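Local coordinates for protein glucose-6-phosphate 1-dehydrogenase (Mycobacterium avium, PDB 4LGV) that probably catalyses the NADP-linked oxidation of glucose 6-phosphate to 6-phosphogluconolactone, the step that opens the pentose phosphate pathway, at residues D174-L179 and A432-I437; V200-Y205 and S404-L409; A466-V471 and H475-P480; L60-I65 and A422-D427. All blocks are in the same frame, centred on the assembly; numbering follows the deposited sequence.

Contact 1: residues D174-L179 and A432-I437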
loop_
_atom_site.group_PDB
_atom_site.type_symbol
_atom_site.label_atom_id
_atom_site.label_comp_id
_atom_site.label_asym_id
_atom_site.label_seq_id
_atom_site.Cartn_x
_atom_site.Cartn_y
_atom_site.Cartn_z
ATOM N N ASP A 174 29.394 -16.077 29.475
ATOM C CA ASP A 174 30.357 -16.141 30.585
ATOM C C ASP A 174 31.379 -15.033 30.487
ATOM O O ASP A 174 31.674 -14.379 31.476
ATOM C CB ASP A 174 31.104 -17.497 30.661
ATOM C CG ASP A 174 30.170 -18.684 30.977
ATOM O OD1 ASP A 174 29.005 -18.492 31.410
ATOM O OD2 ASP A 174 30.615 -19.833 30.779
ATOM N N LEU A 175 31.934 -14.836 29.297
ATOM C CA LEU A 175 32.911 -13.803 29.104
ATOM C C LEU A 175 32.273 -12.482 29.440
ATOM O O LEU A 175 32.795 -11.680 30.219
ATOM C CB LEU A 175 33.425 -13.801 27.666
ATOM C CG LEU A 175 34.245 -12.577 27.259
ATOM C CD1 LEU A 175 35.417 -12.371 28.194
ATOM C CD2 LEU A 175 34.746 -12.728 25.819
ATOM N N ASN A 176 31.125 -12.261 28.840
ATOM C CA ASN A 176 30.403 -11.027 29.059
ATOM C C ASN A 176 30.069 -10.693 30.515
ATOM O O ASN A 176 30.095 -9.532 30.915
ATOM C CB ASN A 176 29.110 -11.066 28.278
ATOM C CG ASN A 176 28.595 -9.704 28.021
ATOM O OD1 ASN A 176 29.255 -8.931 27.332
ATOM N ND2 ASN A 176 27.431 -9.370 28.585
ATOM N N ALA A 177 29.689 -11.712 31.280
ATOM C CA ALA A 177 29.340 -11.531 32.702
ATOM C C ALA A 177 30.558 -11.046 33.463
ATOM O O ALA A 177 30.443 -10.166 34.306
ATOM C CB ALA A 177 28.810 -12.840 33.334
ATOM N N ARG A 178 31.728 -11.594 33.137
ATOM C CA ARG A 178 32.950 -11.169 33.809
ATOM C C ARG A 178 33.338 -9.712 33.478
ATOM O O ARG A 178 33.715 -8.957 34.366
ATOM C CB ARG A 178 34.065 -12.130 33.483
ATOM C CG ARG A 178 33.825 -13.517 34.077
ATOM C CD ARG A 178 35.041 -14.403 33.887
ATOM N NE ARG A 178 36.148 -13.965 34.731
ATOM C CZ ARG A 178 37.352 -14.539 34.758
ATOM N NH1 ARG A 178 37.641 -15.586 33.979
ATOM N NH2 ARG A 178 38.289 -14.048 35.557
ATOM N N LEU A 179 33.158 -9.303 32.233
ATOM C CA LEU A 179 33.409 -7.909 31.844
ATOM C C LEU A 179 32.395 -6.931 32.470
ATOM O O LEU A 179 32.773 -5.864 32.958
ATOM C CB LEU A 179 33.404 -7.759 30.310
ATOM C CG LEU A 179 34.387 -8.639 29.525
ATOM C CD1 LEU A 179 34.330 -8.340 28.047
ATOM C CD2 LEU A 179 35.794 -8.459 30.036
ATOM N N ALA A 432 29.140 -4.258 17.830
ATOM C CA ALA A 432 27.935 -4.926 18.219
ATOM C C ALA A 432 27.711 -4.824 19.725
ATOM O O ALA A 432 28.638 -4.900 20.542
ATOM C CB ALA A 432 28.009 -6.393 17.768
ATOM N N ARG A 433 26.461 -4.656 20.083
ATOM C CA ARG A 433 26.061 -4.512 21.464
ATOM C C ARG A 433 25.656 -5.879 22.000
ATOM O O ARG A 433 25.292 -6.787 21.242
ATOM C CB ARG A 433 24.907 -3.524 21.563
ATOM C CG ARG A 433 24.637 -2.986 22.957
ATOM C CD ARG A 433 23.573 -1.895 22.975
ATOM N NE ARG A 433 22.242 -2.405 22.598
ATOM C CZ ARG A 433 21.155 -1.643 22.379
ATOM N NH1 ARG A 433 21.203 -0.310 22.516
ATOM N NH2 ARG A 433 20.007 -2.202 22.034
ATOM N N GLU A 434 25.747 -6.019 23.311
ATOM C CA GLU A 434 25.567 -7.286 24.007
ATOM C C GLU A 434 24.278 -8.035 23.646
ATOM O O GLU A 434 24.281 -9.251 23.413
ATOM C CB GLU A 434 25.701 -6.964 25.498
ATOM C CG GLU A 434 25.074 -7.848 26.552
ATOM C CD GLU A 434 24.981 -7.110 27.950
ATOM O OE1 GLU A 434 23.865 -6.898 28.466
ATOM O OE2 GLU A 434 26.010 -6.713 28.555
ATOM N N ASP A 435 23.171 -7.317 23.616
ATOM C CA ASP A 435 21.878 -7.953 23.334
ATOM C C ASP A 435 21.897 -8.581 21.911
ATOM O O ASP A 435 21.435 -9.682 21.724
ATOM C CB ASP A 435 20.722 -6.969 23.526
ATOM C CG ASP A 435 20.876 -5.656 22.692
ATOM O OD1 ASP A 435 21.938 -5.342 22.088
ATOM O OD2 ASP A 435 19.922 -4.898 22.677
ATOM N N ALA A 436 22.493 -7.904 20.947
ATOM C CA ALA A 436 22.597 -8.459 19.595
ATOM C C ALA A 436 23.521 -9.679 19.549
ATOM O O ALA A 436 23.249 -10.677 18.889
ATOM C CB ALA A 436 23.099 -7.397 18.644
ATOM N N ILE A 437 24.612 -9.599 20.279
ATOM C CA ILE A 437 25.516 -10.713 20.349
ATOM C C ILE A 437 24.755 -11.970 20.821
ATOM O O ILE A 437 24.852 -13.029 20.206
ATOM C CB ILE A 437 26.726 -10.356 21.248
ATOM C CG1 ILE A 437 27.502 -9.139 20.675
ATOM C CG2 ILE A 437 27.478 -11.620 21.672
ATOM C CD1 ILE A 437 28.801 -9.434 19.997
#

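Contact 2: residues V200-Y205 and S404-L409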
loop_
_atom_site.group_PDB
_atom_site.type_symbol
_atom_site.label_atom_id
_atom_site.label_comp_id
_atom_site.label_asym_id
_atom_site.label_seq_id
_atom_site.Cartn_x
_atom_site.Cartn_y
_atom_site.Cartn_z
ATOM N N VAL A 200 27.467 1.540 7.254
ATOM C CA VAL A 200 26.336 1.680 8.163
ATOM C C VAL A 200 25.522 2.957 7.880
ATOM O O VAL A 200 24.297 2.900 7.726
ATOM C CB VAL A 200 26.794 1.624 9.635
ATOM C CG1 VAL A 200 25.647 1.892 10.601
ATOM C CG2 VAL A 200 27.360 0.247 9.967
ATOM N N GLU A 201 26.186 4.101 7.804
ATOM C CA GLU A 201 25.471 5.356 7.589
ATOM C C GLU A 201 24.918 5.435 6.203
ATOM O O GLU A 201 23.786 5.907 6.006
ATOM C CB GLU A 201 26.350 6.574 7.830
ATOM C CG GLU A 201 26.582 6.881 9.300
ATOM C CD GLU A 201 27.574 8.038 9.514
ATOM O OE1 GLU A 201 27.812 8.858 8.569
ATOM O OE2 GLU A 201 28.120 8.110 10.638
ATOM N N GLU A 202 25.681 4.935 5.229
ATOM C CA GLU A 202 25.337 5.111 3.823
ATOM C C GLU A 202 24.215 4.208 3.392
ATOM O O GLU A 202 23.390 4.554 2.592
ATOM C CB GLU A 202 26.570 4.889 2.950
ATOM C CG GLU A 202 27.736 5.822 3.293
ATOM C CD GLU A 202 28.733 5.262 4.326
ATOM O OE1 GLU A 202 28.422 4.290 5.037
ATOM O OE2 GLU A 202 29.877 5.759 4.386
ATOM N N LEU A 203 24.156 3.018 3.956
ATOM C CA LEU A 203 23.056 2.125 3.667
ATOM C C LEU A 203 21.739 2.602 4.320
ATOM O O LEU A 203 20.639 2.460 3.754
ATOM C CB LEU A 203 23.449 0.768 4.194
ATOM C CG LEU A 203 22.566 -0.404 3.911
ATOM C CD1 LEU A 203 22.112 -0.393 2.459
ATOM C CD2 LEU A 203 23.362 -1.653 4.167
ATOM N N GLN A 204 21.841 3.203 5.520
ATOM C CA GLN A 204 20.682 3.822 6.104
ATOM C C GLN A 204 20.186 4.953 5.237
ATOM O O GLN A 204 18.985 5.108 5.023
ATOM C CB GLN A 204 20.953 4.305 7.517
ATOM C CG GLN A 204 21.062 3.174 8.489
ATOM C CD GLN A 204 21.340 3.686 9.868
ATOM O OE1 GLN A 204 20.415 4.029 10.617
ATOM N NE2 GLN A 204 22.621 3.721 10.242
ATOM N N TYR A 205 21.097 5.760 4.729
ATOM C CA TYR A 205 20.670 6.908 3.932
ATOM C C TYR A 205 19.992 6.391 2.698
ATOM O O TYR A 205 18.974 6.915 2.263
ATOM C CB TYR A 205 21.867 7.817 3.608
ATOM C CG TYR A 205 21.499 9.028 2.835
ATOM C CD1 TYR A 205 21.046 10.184 3.458
ATOM C CD2 TYR A 205 21.599 9.042 1.434
ATOM C CE1 TYR A 205 20.718 11.328 2.694
ATOM C CE2 TYR A 205 21.296 10.169 0.679
ATOM C CZ TYR A 205 20.838 11.304 1.297
ATOM O OH TYR A 205 20.520 12.415 0.503
ATOM N N SER A 404 27.125 4.020 -7.249
ATOM C CA SER A 404 27.995 3.853 -6.134
ATOM C C SER A 404 27.425 4.588 -4.914
ATOM O O SER A 404 26.669 5.543 -5.024
ATOM C CB SER A 404 29.373 4.427 -6.473
ATOM O OG SER A 404 29.988 3.535 -7.404
ATOM N N PHE A 405 27.802 4.104 -3.745
ATOM C CA PHE A 405 27.574 4.815 -2.491
ATOM C C PHE A 405 28.687 4.427 -1.540
ATOM O O PHE A 405 29.357 3.445 -1.738
ATOM C CB PHE A 405 26.176 4.536 -1.879
ATOM C CG PHE A 405 25.985 3.143 -1.364
ATOM C CD1 PHE A 405 26.304 2.815 -0.078
ATOM C CD2 PHE A 405 25.367 2.208 -2.129
ATOM C CE1 PHE A 405 26.069 1.545 0.418
ATOM C CE2 PHE A 405 25.156 0.919 -1.655
ATOM C CZ PHE A 405 25.525 0.594 -0.374
ATOM N N ALA A 406 28.860 5.207 -0.497
ATOM C CA ALA A 406 29.923 5.033 0.490
ATOM C C ALA A 406 31.298 5.037 -0.199
ATOM O O ALA A 406 31.487 5.769 -1.193
ATOM C CB ALA A 406 29.685 3.780 1.348
ATOM N N VAL A 407 32.256 4.275 0.336
ATOM C CA VAL A 407 33.647 4.264 -0.168
ATOM C C VAL A 407 34.204 2.843 -0.075
ATOM O O VAL A 407 33.753 2.027 0.753
ATOM C CB VAL A 407 34.601 5.227 0.628
ATOM C CG1 VAL A 407 34.158 6.687 0.488
ATOM C CG2 VAL A 407 34.684 4.830 2.120
ATOM N N ASP A 408 35.209 2.569 -0.900
ATOM C CA ASP A 408 35.776 1.264 -0.991
ATOM C C ASP A 408 36.664 0.958 0.247
ATOM O O ASP A 408 37.645 1.668 0.536
ATOM C CB ASP A 408 36.582 1.112 -2.271
ATOM C CG ASP A 408 37.176 -0.290 -2.404
ATOM O OD1 ASP A 408 36.623 -1.263 -1.849
ATOM O OD2 ASP A 408 38.193 -0.421 -3.074
ATOM N N LEU A 409 36.268 -0.088 0.963
ATOM C CA LEU A 409 36.973 -0.604 2.138
ATOM C C LEU A 409 37.416 -2.062 1.883
ATOM O O LEU A 409 37.466 -2.869 2.807
ATOM C CB LEU A 409 36.053 -0.528 3.412
ATOM C CG LEU A 409 35.601 0.885 3.835
ATOM C CD1 LEU A 409 34.520 0.861 4.948
ATOM C CD2 LEU A 409 36.790 1.783 4.252
#

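Contact 3: residues A466-V471 and H475-P480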
loop_
_atom_site.group_PDB
_atom_site.type_symbol
_atom_site.label_atom_id
_atom_site.label_comp_id
_atom_site.label_asym_id
_atom_site.label_seq_id
_atom_site.Cartn_x
_atom_site.Cartn_y
_atom_site.Cartn_z
ATOM N N ALA A 466 25.153 -29.132 -3.163
ATOM C CA ALA A 466 24.051 -29.162 -2.213
ATOM C C ALA A 466 23.531 -27.753 -1.852
ATOM O O ALA A 466 22.372 -27.605 -1.465
ATOM C CB ALA A 466 24.464 -29.916 -0.961
ATOM N N ALA A 467 24.364 -26.720 -1.979
ATOM C CA ALA A 467 23.870 -25.353 -1.800
ATOM C C ALA A 467 22.862 -24.944 -2.881
ATOM O O ALA A 467 22.006 -24.083 -2.626
ATOM C CB ALA A 467 25.010 -24.358 -1.735
ATOM N N GLN A 468 22.922 -25.574 -4.060
ATOM C CA GLN A 468 21.913 -25.339 -5.107
ATOM C C GLN A 468 20.562 -25.913 -4.697
ATOM O O GLN A 468 19.505 -25.346 -4.974
ATOM C CB GLN A 468 22.341 -25.946 -6.463
ATOM C CG GLN A 468 23.691 -25.449 -7.016
ATOM C CD GLN A 468 23.730 -23.939 -7.201
ATOM O OE1 GLN A 468 22.916 -23.384 -7.938
ATOM N NE2 GLN A 468 24.670 -23.259 -6.528
ATOM N N ALA A 469 20.590 -27.058 -4.034
ATOM C CA ALA A 469 19.345 -27.742 -3.646
ATOM C C ALA A 469 18.585 -26.915 -2.594
ATOM O O ALA A 469 17.364 -26.947 -2.532
ATOM C CB ALA A 469 19.621 -29.145 -3.143
ATOM N N LEU A 470 19.315 -26.193 -1.765
ATOM C CA LEU A 470 18.698 -25.310 -0.774
ATOM C C LEU A 470 17.606 -24.376 -1.332
ATOM O O LEU A 470 16.585 -24.167 -0.702
ATOM C CB LEU A 470 19.791 -24.419 -0.172
ATOM C CG LEU A 470 19.770 -24.168 1.314
ATOM C CD1 LEU A 470 19.595 -25.484 2.033
ATOM C CD2 LEU A 470 21.026 -23.467 1.764
ATOM N N VAL A 471 17.865 -23.826 -2.513
ATOM C CA VAL A 471 16.978 -22.867 -3.151
ATOM C C VAL A 471 16.095 -23.502 -4.254
ATOM O O VAL A 471 15.536 -22.794 -5.089
ATOM C CB VAL A 471 17.795 -21.681 -3.730
ATOM C CG1 VAL A 471 18.608 -21.011 -2.638
ATOM C CG2 VAL A 471 18.717 -22.129 -4.863
ATOM N N HIS A 475 14.303 -18.903 -5.914
ATOM C CA HIS A 475 15.137 -18.270 -6.953
ATOM C C HIS A 475 16.511 -18.864 -6.946
ATOM O O HIS A 475 17.098 -19.031 -5.890
ATOM C CB HIS A 475 15.231 -16.780 -6.717
ATOM C CG HIS A 475 13.957 -16.074 -7.012
ATOM N ND1 HIS A 475 13.593 -15.720 -8.295
ATOM C CD2 HIS A 475 12.932 -15.706 -6.205
ATOM C CE1 HIS A 475 12.410 -15.133 -8.254
ATOM N NE2 HIS A 475 11.990 -15.107 -7.000
ATOM N N ALA A 476 17.009 -19.192 -8.125
ATOM C CA ALA A 476 18.379 -19.669 -8.262
ATOM C C ALA A 476 19.387 -18.648 -7.751
ATOM O O ALA A 476 19.169 -17.443 -7.841
ATOM C CB ALA A 476 18.663 -20.013 -9.716
ATOM N N TRP A 477 20.482 -19.122 -7.172
ATOM C CA TRP A 477 21.608 -18.255 -6.871
ATOM C C TRP A 477 22.043 -17.580 -8.174
ATOM O O TRP A 477 22.264 -18.257 -9.164
ATOM C CB TRP A 477 22.769 -19.046 -6.333
ATOM C CG TRP A 477 22.546 -19.678 -4.966
ATOM C CD1 TRP A 477 22.374 -20.991 -4.720
ATOM C CD2 TRP A 477 22.550 -19.038 -3.694
ATOM N NE1 TRP A 477 22.234 -21.216 -3.384
ATOM C CE2 TRP A 477 22.317 -20.028 -2.730
ATOM C CE3 TRP A 477 22.662 -17.729 -3.284
ATOM C CZ2 TRP A 477 22.246 -19.758 -1.383
ATOM C CZ3 TRP A 477 22.600 -17.468 -1.936
ATOM C CH2 TRP A 477 22.426 -18.488 -1.006
ATOM N N GLN A 478 22.139 -16.255 -8.165
ATOM C CA GLN A 478 22.511 -15.483 -9.348
ATOM C C GLN A 478 24.016 -15.188 -9.309
ATOM O O GLN A 478 24.655 -15.252 -8.240
ATOM C CB GLN A 478 21.799 -14.127 -9.371
ATOM C CG GLN A 478 20.288 -14.169 -9.251
ATOM C CD GLN A 478 19.617 -14.739 -10.480
ATOM O OE1 GLN A 478 19.814 -14.237 -11.557
ATOM N NE2 GLN A 478 18.849 -15.822 -10.317
ATOM N N GLN A 479 24.573 -14.881 -10.475
ATOM C CA GLN A 479 25.958 -14.386 -10.544
ATOM C C GLN A 479 26.018 -13.046 -9.836
ATOM O O GLN A 479 25.227 -12.153 -10.127
ATOM C CB GLN A 479 26.513 -14.221 -11.971
ATOM C CG GLN A 479 27.660 -15.190 -12.361
ATOM C CD GLN A 479 29.078 -14.851 -11.814
ATOM O OE1 GLN A 479 29.434 -13.686 -11.525
ATOM N NE2 GLN A 479 29.898 -15.895 -11.698
ATOM N N PRO A 480 26.968 -12.888 -8.913
ATOM C CA PRO A 480 27.030 -11.650 -8.180
ATOM C C PRO A 480 27.453 -10.497 -9.028
ATOM O O PRO A 480 28.193 -10.673 -9.988
ATOM C CB PRO A 480 28.102 -11.904 -7.112
ATOM C CG PRO A 480 28.162 -13.360 -6.989
ATOM C CD PRO A 480 27.949 -13.852 -8.395
#

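Contact 4: residues L60-I65 and A422-D427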
loop_
_atom_site.group_PDB
_atom_site.type_symbol
_atom_site.label_atom_id
_atom_site.label_comp_id
_atom_site.label_asym_id
_atom_site.label_seq_id
_atom_site.Cartn_x
_atom_site.Cartn_y
_atom_site.Cartn_z
ATOM N N LEU A 60 46.672 10.988 14.969
ATOM C CA LEU A 60 47.142 10.618 16.324
ATOM C C LEU A 60 47.579 11.872 17.077
ATOM O O LEU A 60 48.394 12.656 16.577
ATOM C CB LEU A 60 48.339 9.672 16.245
ATOM C CG LEU A 60 48.102 8.279 15.635
ATOM C CD1 LEU A 60 49.381 7.467 15.691
ATOM C CD2 LEU A 60 46.993 7.525 16.345
ATOM N N GLU A 61 47.020 12.078 18.261
ATOM C CA GLU A 61 47.311 13.291 19.045
ATOM C C GLU A 61 47.705 12.992 20.487
ATOM O O GLU A 61 47.883 13.916 21.246
ATOM C CB GLU A 61 46.089 14.239 19.071
ATOM C CG GLU A 61 45.572 14.669 17.692
ATOM C CD GLU A 61 44.117 15.173 17.657
ATOM O OE1 GLU A 61 43.262 14.775 18.491
ATOM O OE2 GLU A 61 43.824 15.944 16.726
ATOM N N HIS A 62 47.837 11.717 20.840
ATOM C CA HIS A 62 47.972 11.292 22.213
ATOM C C HIS A 62 49.016 10.168 22.357
ATOM O O HIS A 62 49.294 9.443 21.413
ATOM C CB HIS A 62 46.597 10.833 22.752
ATOM C CG HIS A 62 45.579 11.931 22.810
ATOM N ND1 HIS A 62 44.552 12.048 21.893
ATOM C CD2 HIS A 62 45.495 13.021 23.611
ATOM C CE1 HIS A 62 43.848 13.141 22.159
ATOM N NE2 HIS A 62 44.410 13.752 23.190
ATOM N N PRO A 63 49.587 10.014 23.549
ATOM C CA PRO A 63 50.530 8.946 23.777
ATOM C C PRO A 63 49.944 7.515 23.653
ATOM O O PRO A 63 48.723 7.288 23.807
ATOM C CB PRO A 63 51.018 9.215 25.204
ATOM C CG PRO A 63 50.619 10.649 25.509
ATOM C CD PRO A 63 49.346 10.818 24.766
ATOM N N ILE A 64 50.833 6.590 23.333
ATOM C CA ILE A 64 50.506 5.206 23.151
ATOM C C ILE A 64 51.432 4.389 23.993
ATOM O O ILE A 64 52.643 4.489 23.857
ATOM C CB ILE A 64 50.680 4.760 21.702
ATOM C CG1 ILE A 64 49.858 5.657 20.781
ATOM C CG2 ILE A 64 50.212 3.308 21.568
ATOM C CD1 ILE A 64 50.112 5.394 19.320
ATOM N N ILE A 65 50.860 3.572 24.870
ATOM C CA ILE A 65 51.645 2.667 25.726
ATOM C C ILE A 65 51.435 1.250 25.229
ATOM O O ILE A 65 50.320 0.750 25.266
ATOM C CB ILE A 65 51.181 2.776 27.183
ATOM C CG1 ILE A 65 51.364 4.191 27.684
ATOM C CG2 ILE A 65 51.937 1.800 28.052
ATOM C CD1 ILE A 65 50.822 4.409 29.064
ATOM N N ALA A 422 37.540 4.841 15.353
ATOM C CA ALA A 422 36.207 4.975 15.926
ATOM C C ALA A 422 36.239 4.609 17.425
ATOM O O ALA A 422 35.588 5.252 18.252
ATOM C CB ALA A 422 35.224 4.102 15.183
ATOM N N ALA A 423 36.971 3.553 17.763
ATOM C CA ALA A 423 37.033 3.114 19.142
ATOM C C ALA A 423 37.610 4.226 19.977
ATOM O O ALA A 423 37.089 4.519 21.030
ATOM C CB ALA A 423 37.875 1.853 19.282
ATOM N N PHE A 424 38.695 4.822 19.499
ATOM C CA PHE A 424 39.386 5.847 20.240
ATOM C C PHE A 424 38.464 7.031 20.476
ATOM O O PHE A 424 38.498 7.636 21.550
ATOM C CB PHE A 424 40.684 6.299 19.499
ATOM C CG PHE A 424 41.565 7.178 20.330
ATOM C CD1 PHE A 424 42.406 6.629 21.282
ATOM C CD2 PHE A 424 41.514 8.577 20.220
ATOM C CE1 PHE A 424 43.214 7.443 22.077
ATOM C CE2 PHE A 424 42.304 9.395 21.028
ATOM C CZ PHE A 424 43.151 8.824 21.957
ATOM N N ASN A 425 37.639 7.357 19.480
ATOM C CA ASN A 425 36.705 8.486 19.573
ATOM C C ASN A 425 35.362 8.142 20.159
ATOM O O ASN A 425 34.498 8.990 20.236
ATOM C CB ASN A 425 36.505 9.159 18.204
ATOM C CG ASN A 425 37.794 9.626 17.618
ATOM O OD1 ASN A 425 38.136 9.257 16.503
ATOM N ND2 ASN A 425 38.555 10.389 18.385
ATOM N N GLY A 426 35.200 6.924 20.655
ATOM C CA GLY A 426 33.940 6.511 21.317
ATOM C C GLY A 426 32.716 6.402 20.404
ATOM O O GLY A 426 31.594 6.488 20.853
ATOM N N ASP A 427 32.938 6.214 19.110
ATOM C CA ASP A 427 31.854 6.018 18.158
ATOM C C ASP A 427 31.533 4.509 18.088
ATOM O O ASP A 427 32.313 3.714 17.550
ATOM C CB ASP A 427 32.298 6.614 16.808
ATOM C CG ASP A 427 31.291 6.416 15.696
ATOM O OD1 ASP A 427 30.159 5.941 15.941
ATOM O OD2 ASP A 427 31.674 6.682 14.531
#

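Contact 1: residues D174-L179 and A432-I437
The side chains of Asn176 and Glu434 cross at about a right angle between helix 169-180 and the start of helix 434-449. The amide nitrogen ND2 of Asn176 donates to OE2 of Glu434 at 3.0 Å, in a nearly straight bond (166°). The hydrogen leaves in the amide plane, but the carboxylate receives it from above its own plane, and the two flat groups stand 83° apart. Glu434 spans the gap because its chain is extended beyond CG, which lies anti to the backbone N (chi1 156°). This polar junction is the tight part of the contact: OE2 also forms a salt bridge with Arg180, while OD1 of Asn176 accepts from Arg190, so both ends of the amide are engaged. The Arg180 charge would probably favour the ionised form of Glu434. Around the junction the contact is loose: the CA atoms of Asn176 and Glu434 are 7.9 Å apart, and both residues remain partly exposed. Arg433, the N-cap residue, grips Asp435 side-on and also forms salt bridges with Asp274 and Asp278 of helix 273-284. The arrangement is a polar bridge from the Rossmann-like coenzyme domain to the C-terminal domain.

Contact 2: residues V200-Y205 and S404-L409
The Phe405 ring meets helix 200-209 at its edge, where CB of Glu202 lies near the ring plane, 3.7 Å from CD1. The backbone N of Leu203 approaches the same ring obliquely, 4.3 Å from CE1. With chi1 at 69°, CG of Phe405 sits between the backbone N and the carbonyl carbon, and the ring is directed at the helix. The carboxylate of Glu202 is the other flat group, and the methyl of Ala406 lies against it: CB is 3.5 Å from CD and 3.6 Å from OE2. A bend at chi2 (92°) folds the Glu202 chain over that methyl, and CG comes to 3.4 Å from CB of Ala406. The contact is van der Waals, made by CB, CG and the carboxylate of Glu202, and no hydrogen bond joins the two segments. Leu203 borders the same buried patch. Tyr205 bonds through its hydroxyl to Ser389 of the second subunit, which also packs Gln391 on Glu202 and makes backbone hydrogen bonds with Ala406. The contact therefore sits at a subunit interface, with helix 200-209 laid against the loop that leads from strand 395-404 to helix 413-424.

Contact 3: residues A466-V471 and H475-P480
One hydrogen bond links the short helix 466-470, whose own backbone bonds are weak, to the segment that follows it: the indole NE1 of Trp477 donates to the carbonyl oxygen of Ala467 at 3.0 Å, with an angle of 163° at the hydrogen. The oxygen lies in the ring plane at the indole edge, whereas the donor stands above the plane of the carbonyl. This bond helps to set the indole's rotation and occupies a carbonyl of that loosely bonded helix.

Apolar contact comes from Val471. Its CG1 sits over one face of the Trp477 ring in a CH-pi contact, 4.1 Å from the centroid of the five-membered ring and off-centre toward the rim, while CG2 touches CD1 at 3.8 Å. Both methyls of Val471 thus reach the tryptophan, and CB of Val471 rests 3.5 Å from the carbonyl oxygen of His475.

The chain doubles back through a three-residue connection, and both arms lie against the large mixed beta sheet of the C-terminal domain. Phe336 on strand 335-340 touches both Val471 and Trp477, the Trp477 ring also meets that of His226, and Ala467 packs on strand 318-323.

A polar side chain supplies the remaining contact. Gln468 is bent at chi2 (-58°), which brings its amide back to the indole, with NE2 3.7 Å from CD1 of Trp477 and the amide and ring planes 55° apart.

Contact 4: residues L60-I65 and A422-D427
His62 and Phe424 form an oblique pair of rings, with planes 33° apart and centroids 5.6 Å apart. The pair joins the Rossmann-like coenzyme domain to the C-terminal domain, since His62 lies two residues before strand 64-68 of the parallel sheet, and Phe424 lies in the last turn of helix 413-424. That helix ends in a Schellman motif. Gly426, with positive phi, is the C-prime residue; its N bonds to the carbonyl oxygen of Ala423, and N of Asp427 reaches the carbonyl oxygen of Ala422 at 2.9 Å.

The chain leaves the helix at this Schellman turn, just beyond Phe424. With CG anti to the backbone N (chi1 -170°), the phenyl ring reaches the imidazole of His62. Phe424 also touches Ser30 and Leu33, and His62 touches Asp31, placing the pair beside the start of strand 32-36. CB of Glu61 lies over one face of the imidazole, 3.8 Å above its plane and offset toward the rim. The contact is small, its two residues are both partly exposed, and no hydrogen bond crosses it. It is carried by the far end of the phenyl ring: ND1 of His62 lies near the phenyl plane, at the edge, 3.5 Å from CZ and 3.6 Å from CE2 of Phe424.

In the fold
From the N terminus, 60-65 comes first, leading into an early strand of the parallel sheet; contact 4 closes its loop 357 residues later at the end of helix 413-424. Contact 1 opens at 174-179 within that loop but closes beyond it, at 432-437, so contacts 4 and 1 cross. Contact 2, nested inside both loops, joins helix 200-209 to the loop between strand 395-404 and helix 413-424, its nearest atoms about 5 Å from those of contact 4. Contacts 1 and 4 join the coenzyme domain to consecutive helices of the C-terminal domain. Contact 3 follows in series, a short local closure on the mixed sheet, its centre 44 Å from that of contact 4.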